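Local coordinates for DNA-binding response regulator (PDB 6JQS), which probably binds DNA through a LuxR-type helix-turn-helix domain and acts as a GerE-like transcription factor in a spore-forming bacterium, at residues A[13-18]-A[44-49]; A[17-22]-A[30-35]. One frame throughout, in Å; residues are numbered along the deposited sequence.

Interaction 1: residues A[13-18]-A[44-49]; sequences TGRERE and RNHISN
The imidazole of His46 carries Arg15 over one face: Arg15 CG sits 4.2 Å above the ring plane, offset toward the rim, and Arg15 CD makes the closest approach, 3.8 Å from His46 CE1. Glu16 comes to the same ring obliquely with its methylene, Glu16 CG lying 4.0 Å from His46 CD2. From Arg15 and Glu16, aliphatic carbons alone come up to the imidazole. The Arg15 guanidinium plane is turned 69° from the ring, and its NE stays 5.8 Å from His46 ND1, so the contact is apolar packing and not a charge pair. CG of Arg15 points opposite to the backbone N (chi1 176°), and the bend at chi3 turns the guanidinium away from the ring.

Helices 14-24 and 40-54 meet here in the helix-turn-helix domain of the LuxR family, their short segments running nearly at right angles, with Glu16 and His46 nearest in backbone. Thr13 and Glu16 form a capping box at the start of helix 14-24. Glu16 N donates to Thr13 OG1 at 3.1 Å in an almost straight bond. In return Thr13 N donates to Glu16 OE1 at 3.0 Å, and the oxygen accepts through its anti lone pair, the one away from the other oxygen. This reciprocal pair holds the carboxylate of buried Glu16 in place, its other oxygen turned to helix 40-54. There Thr50 OG1, which is hydrogen-bonded to His46 O, adds only a weak bond to Glu16 OE2, while Asn49 ND2, at 3.7 Å from Glu16 OE2, stays beyond hydrogen-bonding distance.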
ATOM      1  N   THR A  13       0.451  -9.420   0.944  1.00 47.48           N
ATOM      2  CA  THR A  13       0.214  -9.767   2.361  1.00 47.08           C
ATOM      3  C   THR A  13      -0.875  -8.833   2.873  1.00 48.18           C
ATOM      4  O   THR A  13      -1.077  -7.773   2.204  1.00 47.17           O
ATOM      5  CB  THR A  13       1.500  -9.632   3.199  1.00 50.59           C
ATOM      6  OG1 THR A  13       1.756  -8.242   3.420  1.00 46.51           O
ATOM      7  CG2 THR A  13       2.688 -10.282   2.521  1.00 52.02           C
ATOM      8  N   GLY A  14      -1.553  -9.252   3.951  1.00 39.67           N
ATOM      9  CA  GLY A  14      -2.476  -8.452   4.765  1.00 41.56           C
ATOM     10  C   GLY A  14      -1.866  -7.105   5.125  1.00 45.86           C
ATOM     11  O   GLY A  14      -2.575  -6.078   5.094  1.00 39.98           O
ATOM     12  N   ARG A  15      -0.578  -7.081   5.472  1.00 45.87           N
ATOM     13  CA  ARG A  15       0.072  -5.822   5.901  1.00 40.85           C
ATOM     14  C   ARG A  15       0.128  -4.863   4.713  1.00 31.93           C
ATOM     15  O   ARG A  15      -0.254  -3.738   4.934  1.00 35.61           O
ATOM     16  CB  ARG A  15       1.458  -6.075   6.494  1.00 48.68           C
ATOM     17  CG  ARG A  15       2.176  -4.788   6.851  1.00 48.21           C
ATOM     18  CD  ARG A  15       3.142  -4.988   7.993  1.00 54.30           C
ATOM     19  NE  ARG A  15       2.480  -4.980   9.297  1.00 49.43           N
ATOM     20  CZ  ARG A  15       3.076  -5.370  10.425  1.00 57.28           C
ATOM     21  NH1 ARG A  15       2.419  -5.350  11.578  1.00 51.09           N
ATOM     22  NH2 ARG A  15       4.327  -5.804  10.391  1.00 47.87           N
ATOM     23  N   GLU A  16       0.640  -5.303   3.552  1.00 35.97           N
ATOM     24  CA  GLU A  16       0.765  -4.526   2.289  1.00 41.24           C
ATOM     25  C   GLU A  16      -0.627  -3.997   1.908  1.00 38.54           C
ATOM     26  O   GLU A  16      -0.740  -2.832   1.616  1.00 27.94           O
ATOM     27  CB  GLU A  16       1.342  -5.386   1.162  1.00 40.34           C
ATOM     28  CG  GLU A  16       2.872  -5.585   1.162  1.00 48.20           C
ATOM     29  CD  GLU A  16       3.361  -6.641   0.156  1.00 54.34           C
ATOM     30  OE1 GLU A  16       2.576  -7.583  -0.069  1.00 55.12           O
ATOM     31  OE2 GLU A  16       4.486  -6.487  -0.488  1.00 50.12           O
ATOM     32  N   ARG A  17      -1.665  -4.835   1.941  1.00 34.47           N
ATOM     33  CA  ARG A  17      -3.054  -4.377   1.621  1.00 36.75           C
ATOM     34  C   ARG A  17      -3.493  -3.299   2.617  1.00 36.22           C
ATOM     35  O   ARG A  17      -4.042  -2.291   2.194  1.00 43.01           O
ATOM     36  CB  ARG A  17      -4.059  -5.541   1.641  1.00 44.05           C
ATOM     37  CG  ARG A  17      -5.482  -5.103   1.301  1.00 44.17           C
ATOM     38  CD  ARG A  17      -6.550  -6.198   1.413  1.00 51.02           C
ATOM     39  NE  ARG A  17      -6.207  -7.342   0.584  1.00 48.39           N
ATOM     40  CZ  ARG A  17      -5.524  -8.409   1.010  1.00 53.10           C
ATOM     41  NH1 ARG A  17      -5.114  -8.494   2.264  1.00 53.49           N
ATOM     42  NH2 ARG A  17      -5.240  -9.391   0.180  1.00 54.10           N
ATOM     43  N   GLU A  18      -3.204  -3.447   3.904  1.00 39.17           N
ATOM     44  CA  GLU A  18      -3.607  -2.423   4.899  1.00 36.74           C
ATOM     45  C   GLU A  18      -2.847  -1.127   4.645  1.00 34.74           C
ATOM     46  O   GLU A  18      -3.412  -0.064   4.901  1.00 32.78           O
ATOM     47  CB  GLU A  18      -3.268  -2.756   6.351  1.00 39.23           C
ATOM     48  CG  GLU A  18      -4.033  -3.909   6.975  1.00 49.56           C
ATOM     49  CD  GLU A  18      -3.403  -4.249   8.325  1.00 59.66           C
ATOM     50  OE1 GLU A  18      -2.702  -5.281   8.420  1.00 53.38           O
ATOM     51  OE2 GLU A  18      -3.578  -3.444   9.270  1.00 63.80           O
ATOM     52  N   ARG A  44       7.555   2.509   3.942  1.00 28.98           N
ATOM     53  CA  ARG A  44       8.174   2.892   2.637  1.00 34.04           C
ATOM     54  C   ARG A  44       8.695   1.682   1.858  1.00 32.86           C
ATOM     55  O   ARG A  44       8.472   1.639   0.601  1.00 29.99           O
ATOM     56  CB  ARG A  44       9.279   3.920   2.881  1.00 43.65           C
ATOM     57  CG  ARG A  44       8.770   5.282   3.322  1.00 47.16           C
ATOM     58  CD  ARG A  44       9.856   6.295   3.020  1.00 53.77           C
ATOM     59  NE  ARG A  44       9.515   7.623   3.473  1.00 67.79           N
ATOM     60  CZ  ARG A  44       9.784   8.122   4.678  1.00 77.52           C
ATOM     61  NH1 ARG A  44      10.403   7.398   5.603  1.00 83.59           N
ATOM     62  NH2 ARG A  44       9.415   9.363   4.953  1.00 74.57           N
ATOM     63  N   ASN A  45       9.416   0.760   2.508  1.00 32.28           N
ATOM     64  CA  ASN A  45      10.003  -0.435   1.844  1.00 31.65           C
ATOM     65  C   ASN A  45       8.872  -1.366   1.388  1.00 31.80           C
ATOM     66  O   ASN A  45       9.011  -1.978   0.323  1.00 29.28           O
ATOM     67  CB  ASN A  45      11.059  -1.130   2.698  1.00 36.72           C
ATOM     68  CG  ASN A  45      12.338  -0.309   2.751  1.00 35.68           C
ATOM     69  OD1 ASN A  45      12.753   0.242   1.744  1.00 34.63           O
ATOM     70  ND2 ASN A  45      12.942  -0.218   3.908  1.00 33.42           N
ATOM     71  N   HIS A  46       7.769  -1.419   2.106  1.00 31.26           N
ATOM     72  CA  HIS A  46       6.619  -2.267   1.679  1.00 31.01           C
ATOM     73  C   HIS A  46       5.999  -1.714   0.386  1.00 27.52           C
ATOM     74  O   HIS A  46       5.621  -2.492  -0.505  1.00 30.59           O
ATOM     75  CB  HIS A  46       5.590  -2.329   2.797  1.00 30.10           C
ATOM     76  CG  HIS A  46       5.806  -3.427   3.771  1.00 36.63           C
ATOM     77  ND1 HIS A  46       6.006  -3.175   5.127  1.00 44.92           N
ATOM     78  CD2 HIS A  46       5.866  -4.764   3.608  1.00 28.94           C
ATOM     79  CE1 HIS A  46       6.171  -4.320   5.745  1.00 35.70           C
ATOM     80  NE2 HIS A  46       6.137  -5.292   4.837  1.00 40.04           N
ATOM     81  N   ILE A  47       5.807  -0.408   0.360  1.00 28.77           N
ATOM     82  CA  ILE A  47       5.284   0.351  -0.787  1.00 29.79           C
ATOM     83  C   ILE A  47       6.240   0.105  -1.955  1.00 31.81           C
ATOM     84  O   ILE A  47       5.751  -0.229  -3.076  1.00 27.75           O
ATOM     85  CB  ILE A  47       5.121   1.835  -0.411  1.00 25.56           C
ATOM     86  CG1 ILE A  47       3.980   2.043   0.588  1.00 25.18           C
ATOM     87  CG2 ILE A  47       4.958   2.670  -1.664  1.00 30.24           C
ATOM     88  CD1 ILE A  47       3.969   3.407   1.246  1.00 26.43           C
ATOM     89  N   SER A  48       7.556   0.254  -1.753  1.00 26.63           N
ATOM     90  CA  SER A  48       8.524   0.052  -2.869  1.00 29.70           C
ATOM     91  C   SER A  48       8.418  -1.353  -3.411  1.00 25.47           C
ATOM     92  O   SER A  48       8.445  -1.528  -4.673  1.00 29.36           O
ATOM     93  CB  SER A  48       9.934   0.348  -2.523  1.00 30.23           C
ATOM     94  OG  SER A  48      10.022   1.680  -2.082  1.00 36.61           O
ATOM     95  N   ASN A  49       8.320  -2.322  -2.501  1.00 28.00           N
ATOM     96  CA  ASN A  49       8.230  -3.743  -2.886  1.00 29.98           C
ATOM     97  C   ASN A  49       6.971  -3.969  -3.723  1.00 28.79           C
ATOM     98  O   ASN A  49       7.037  -4.743  -4.688  1.00 31.34           O
ATOM     99  CB  ASN A  49       8.264  -4.596  -1.618  1.00 36.95           C
ATOM    100  CG  ASN A  49       8.684  -6.018  -1.877  1.00 42.17           C
ATOM    101  OD1 ASN A  49       9.543  -6.250  -2.710  1.00 44.92           O
ATOM    102  ND2 ASN A  49       8.096  -6.946  -1.145  1.00 49.16           N
TER

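Interaction 2: residues A[17-22]-A[30-35]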
ATOM      1  N   ARG A  17      -1.665  -4.835   1.941  1.00 34.47           N
ATOM      2  CA  ARG A  17      -3.054  -4.377   1.621  1.00 36.75           C
ATOM      3  C   ARG A  17      -3.493  -3.299   2.617  1.00 36.22           C
ATOM      4  O   ARG A  17      -4.042  -2.291   2.194  1.00 43.01           O
ATOM      5  CB  ARG A  17      -4.059  -5.541   1.641  1.00 44.05           C
ATOM      6  CG  ARG A  17      -5.482  -5.103   1.301  1.00 44.17           C
ATOM      7  CD  ARG A  17      -6.550  -6.198   1.413  1.00 51.02           C
ATOM      8  NE  ARG A  17      -6.207  -7.342   0.584  1.00 48.39           N
ATOM      9  CZ  ARG A  17      -5.524  -8.409   1.010  1.00 53.10           C
ATOM     10  NH1 ARG A  17      -5.114  -8.494   2.264  1.00 53.49           N
ATOM     11  NH2 ARG A  17      -5.240  -9.391   0.180  1.00 54.10           N
ATOM     12  N   GLU A  18      -3.204  -3.447   3.904  1.00 39.17           N
ATOM     13  CA  GLU A  18      -3.607  -2.423   4.899  1.00 36.74           C
ATOM     14  C   GLU A  18      -2.847  -1.127   4.645  1.00 34.74           C
ATOM     15  O   GLU A  18      -3.412  -0.064   4.901  1.00 32.78           O
ATOM     16  CB  GLU A  18      -3.268  -2.756   6.351  1.00 39.23           C
ATOM     17  CG  GLU A  18      -4.033  -3.909   6.975  1.00 49.56           C
ATOM     18  CD  GLU A  18      -3.403  -4.249   8.325  1.00 59.66           C
ATOM     19  OE1 GLU A  18      -2.702  -5.281   8.420  1.00 53.38           O
ATOM     20  OE2 GLU A  18      -3.578  -3.444   9.270  1.00 63.80           O
ATOM     21  N   ILE A  19      -1.559  -1.193   4.314  1.00 33.89           N
ATOM     22  CA  ILE A  19      -0.812   0.052   3.994  1.00 29.56           C
ATOM     23  C   ILE A  19      -1.468   0.809   2.816  1.00 27.66           C
ATOM     24  O   ILE A  19      -1.596   2.068   2.893  1.00 34.18           O
ATOM     25  CB  ILE A  19       0.672  -0.238   3.737  1.00 31.10           C
ATOM     26  CG1 ILE A  19       1.381  -0.649   5.028  1.00 29.38           C
ATOM     27  CG2 ILE A  19       1.306   0.979   3.065  1.00 28.98           C
ATOM     28  CD1 ILE A  19       2.737  -1.347   4.794  1.00 28.81           C
ATOM     29  N   PHE A  20      -1.752   0.132   1.714  1.00 32.06           N
ATOM     30  CA  PHE A  20      -2.322   0.769   0.507  1.00 29.14           C
ATOM     31  C   PHE A  20      -3.766   1.227   0.798  1.00 34.12           C
ATOM     32  O   PHE A  20      -4.144   2.259   0.216  1.00 32.63           O
ATOM     33  CB  PHE A  20      -2.226  -0.139  -0.713  1.00 27.28           C
ATOM     34  CG  PHE A  20      -0.866  -0.125  -1.356  1.00 25.21           C
ATOM     35  CD1 PHE A  20      -0.562   0.840  -2.288  1.00 27.78           C
ATOM     36  CD2 PHE A  20       0.162  -0.932  -0.900  1.00 31.73           C
ATOM     37  CE1 PHE A  20       0.721   0.979  -2.797  1.00 27.90           C
ATOM     38  CE2 PHE A  20       1.444  -0.815  -1.444  1.00 28.62           C
ATOM     39  CZ  PHE A  20       1.710   0.141  -2.382  1.00 28.16           C
ATOM     40  N   GLN A  21      -4.562   0.491   1.582  1.00 33.03           N
ATOM     41  CA  GLN A  21      -5.931   0.988   1.961  1.00 33.72           C
ATOM     42  C   GLN A  21      -5.814   2.317   2.714  1.00 36.16           C
ATOM     43  O   GLN A  21      -6.647   3.190   2.515  1.00 33.43           O
ATOM     44  CB  GLN A  21      -6.707  -0.056   2.777  1.00 33.07           C
ATOM     45  CG  GLN A  21      -8.185   0.300   2.899  1.00 39.15           C
ATOM     46  CD  GLN A  21      -8.879   0.385   1.547  1.00 36.69           C
ATOM     47  OE1 GLN A  21      -9.182  -0.613   0.911  1.00 35.75           O
ATOM     48  NE2 GLN A  21      -8.998   1.586   1.024  1.00 39.13           N
ATOM     49  N   LEU A  22      -4.777   2.525   3.525  1.00 34.76           N
ATOM     50  CA  LEU A  22      -4.568   3.819   4.203  1.00 33.98           C
ATOM     51  C   LEU A  22      -4.047   4.895   3.264  1.00 35.27           C
ATOM     52  O   LEU A  22      -4.422   6.063   3.503  1.00 31.26           O
ATOM     53  CB  LEU A  22      -3.665   3.654   5.447  1.00 39.18           C
ATOM     54  CG  LEU A  22      -4.190   2.679   6.507  1.00 43.11           C
ATOM     55  CD1 LEU A  22      -3.305   2.695   7.752  1.00 42.48           C
ATOM     56  CD2 LEU A  22      -5.623   2.991   6.915  1.00 49.53           C
ATOM     57  N   LYS A  30       4.023   8.304   7.705  1.00 38.42           N
ATOM     58  CA  LYS A  30       4.227   8.559   9.154  1.00 45.08           C
ATOM     59  C   LYS A  30       2.955   8.221   9.925  1.00 39.62           C
ATOM     60  O   LYS A  30       3.063   7.411  10.829  1.00 43.48           O
ATOM     61  CB  LYS A  30       4.675   9.996   9.415  1.00 47.79           C
ATOM     62  CG  LYS A  30       4.783  10.356  10.889  1.00 57.37           C
ATOM     63  CD  LYS A  30       6.013  11.194  11.196  1.00 64.74           C
ATOM     64  CE  LYS A  30       6.300  11.269  12.683  1.00 72.62           C
ATOM     65  NZ  LYS A  30       5.245  12.028  13.399  1.00 68.48           N
ATOM     66  N   ASP A  31       1.786   8.720   9.504  1.00 45.56           N
ATOM     67  CA  ASP A  31       0.464   8.305  10.066  1.00 39.15           C
ATOM     68  C   ASP A  31       0.308   6.784   9.996  1.00 39.77           C
ATOM     69  O   ASP A  31      -0.214   6.175  10.965  1.00 44.68           O
ATOM     70  CB  ASP A  31      -0.707   8.996   9.346  1.00 49.94           C
ATOM     71  CG  ASP A  31      -0.680  10.523   9.350  1.00 60.05           C
ATOM     72  OD1 ASP A  31      -0.048  11.101  10.280  1.00 61.80           O
ATOM     73  OD2 ASP A  31      -1.294  11.133   8.419  1.00 59.67           O
ATOM     74  N   ILE A  32       0.642   6.163   8.860  1.00 41.81           N
ATOM     75  CA  ILE A  32       0.410   4.701   8.638  1.00 40.39           C
ATOM     76  C   ILE A  32       1.257   3.900   9.655  1.00 40.98           C
ATOM     77  O   ILE A  32       0.801   2.841  10.187  1.00 37.69           O
ATOM     78  CB  ILE A  32       0.730   4.323   7.172  1.00 37.95           C
ATOM     79  CG1 ILE A  32      -0.209   5.030   6.175  1.00 41.08           C
ATOM     80  CG2 ILE A  32       0.698   2.813   6.981  1.00 36.94           C
ATOM     81  CD1 ILE A  32      -0.054   4.588   4.733  1.00 38.66           C
ATOM     82  N   SER A  33       2.491   4.336   9.864  1.00 37.24           N
ATOM     83  CA  SER A  33       3.465   3.594  10.704  1.00 43.98           C
ATOM     84  C   SER A  33       2.969   3.625  12.159  1.00 49.66           C
ATOM     85  O   SER A  33       2.931   2.552  12.788  1.00 52.45           O
ATOM     86  CB  SER A  33       4.830   4.167  10.536  1.00 42.07           C
ATOM     87  OG  SER A  33       4.876   5.483  11.008  1.00 43.46           O
ATOM     88  N   ILE A  34       2.502   4.792  12.614  1.00 55.11           N
ATOM     89  CA  ILE A  34       1.834   4.979  13.939  1.00 49.13           C
ATOM     90  C   ILE A  34       0.637   4.014  14.025  1.00 51.47           C
ATOM     91  O   ILE A  34       0.667   3.127  14.884  1.00 47.91           O
ATOM     92  CB  ILE A  34       1.461   6.456  14.161  1.00 52.89           C
ATOM     93  CG1 ILE A  34       2.725   7.304  14.332  1.00 48.61           C
ATOM     94  CG2 ILE A  34       0.502   6.612  15.333  1.00 60.11           C
ATOM     95  CD1 ILE A  34       2.482   8.793  14.418  1.00 53.51           C
ATOM     96  N   GLN A  35      -0.346   4.114  13.130  1.00 45.86           N
ATOM     97  CA  GLN A  35      -1.567   3.268  13.212  1.00 46.44           C
ATOM     98  C   GLN A  35      -1.232   1.773  13.213  1.00 42.52           C
ATOM     99  O   GLN A  35      -1.900   1.049  13.948  1.00 49.67           O
ATOM    100  CB  GLN A  35      -2.538   3.549  12.071  1.00 47.89           C
ATOM    101  CG  GLN A  35      -3.873   2.850  12.298  1.00 52.01           C
ATOM    102  CD  GLN A  35      -4.942   3.355  11.366  1.00 59.31           C
ATOM    103  OE1 GLN A  35      -4.968   4.531  11.002  1.00 65.54           O
ATOM    104  NE2 GLN A  35      -5.814   2.452  10.952  1.00 56.69           N
TER
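Ile32 is the first residue of segment 30-35 to reach helix 14-24, and both its branches touch Ile19 and Leu22. Its CD1 lies 3.5 Å from the backbone oxygen Ile19 O and also reaches Leu22 CB, and Ile32 CG1 packs against Leu22 CB at 3.8 Å. The other branch, Ile32 CG2, meets Ile19 CG1 at 4.0 Å and Leu22 CD1 at 4.1 Å, the two isoleucine side chains crossing at about a right angle. With CG1 beside the backbone N (chi1 -64°), Ile32 spreads its branches over both neighbours.

The segment axes pass 10.3 Å apart at 134°, an inclined antiparallel packing of helices 14-24 and 29-36 within the LuxR-type helix-turn-helix domain. Buried Ile19, Leu22 and Ile32 supply its apolar centre, and Tyr27 from the intervening loop also touches Ile32.

One turn beyond Ile32, the extended chain of Gln35 lays its amide against the Leu22 methyls: Gln35 CD is 4.0 Å from Leu22 CD1, and Gln35 NE2 is 4.1 Å from Leu22 CD2.

Both interactions start from helix 14-24, with Arg17 and Glu18 common to their first segments. Interaction 1 joins the beginning of that helix to helix 40-54; interaction 2 joins the following turn to helix 29-36, which precedes helix 40-54 in the chain. Their centres are about 9 Å apart, and they touch directly: Ile19 CD1 packs on His46 CB at 3.6 Å, and Ile19 CG2 on Ile47 CG1 at 3.8 Å. Helix 14-24 therefore packs against both successive helices, linking them within a single small LuxR-family domain. By analogy with other members, helix 40-54 is probably the DNA-recognition helix, and interaction 1 is part of its contact with helix 14-24.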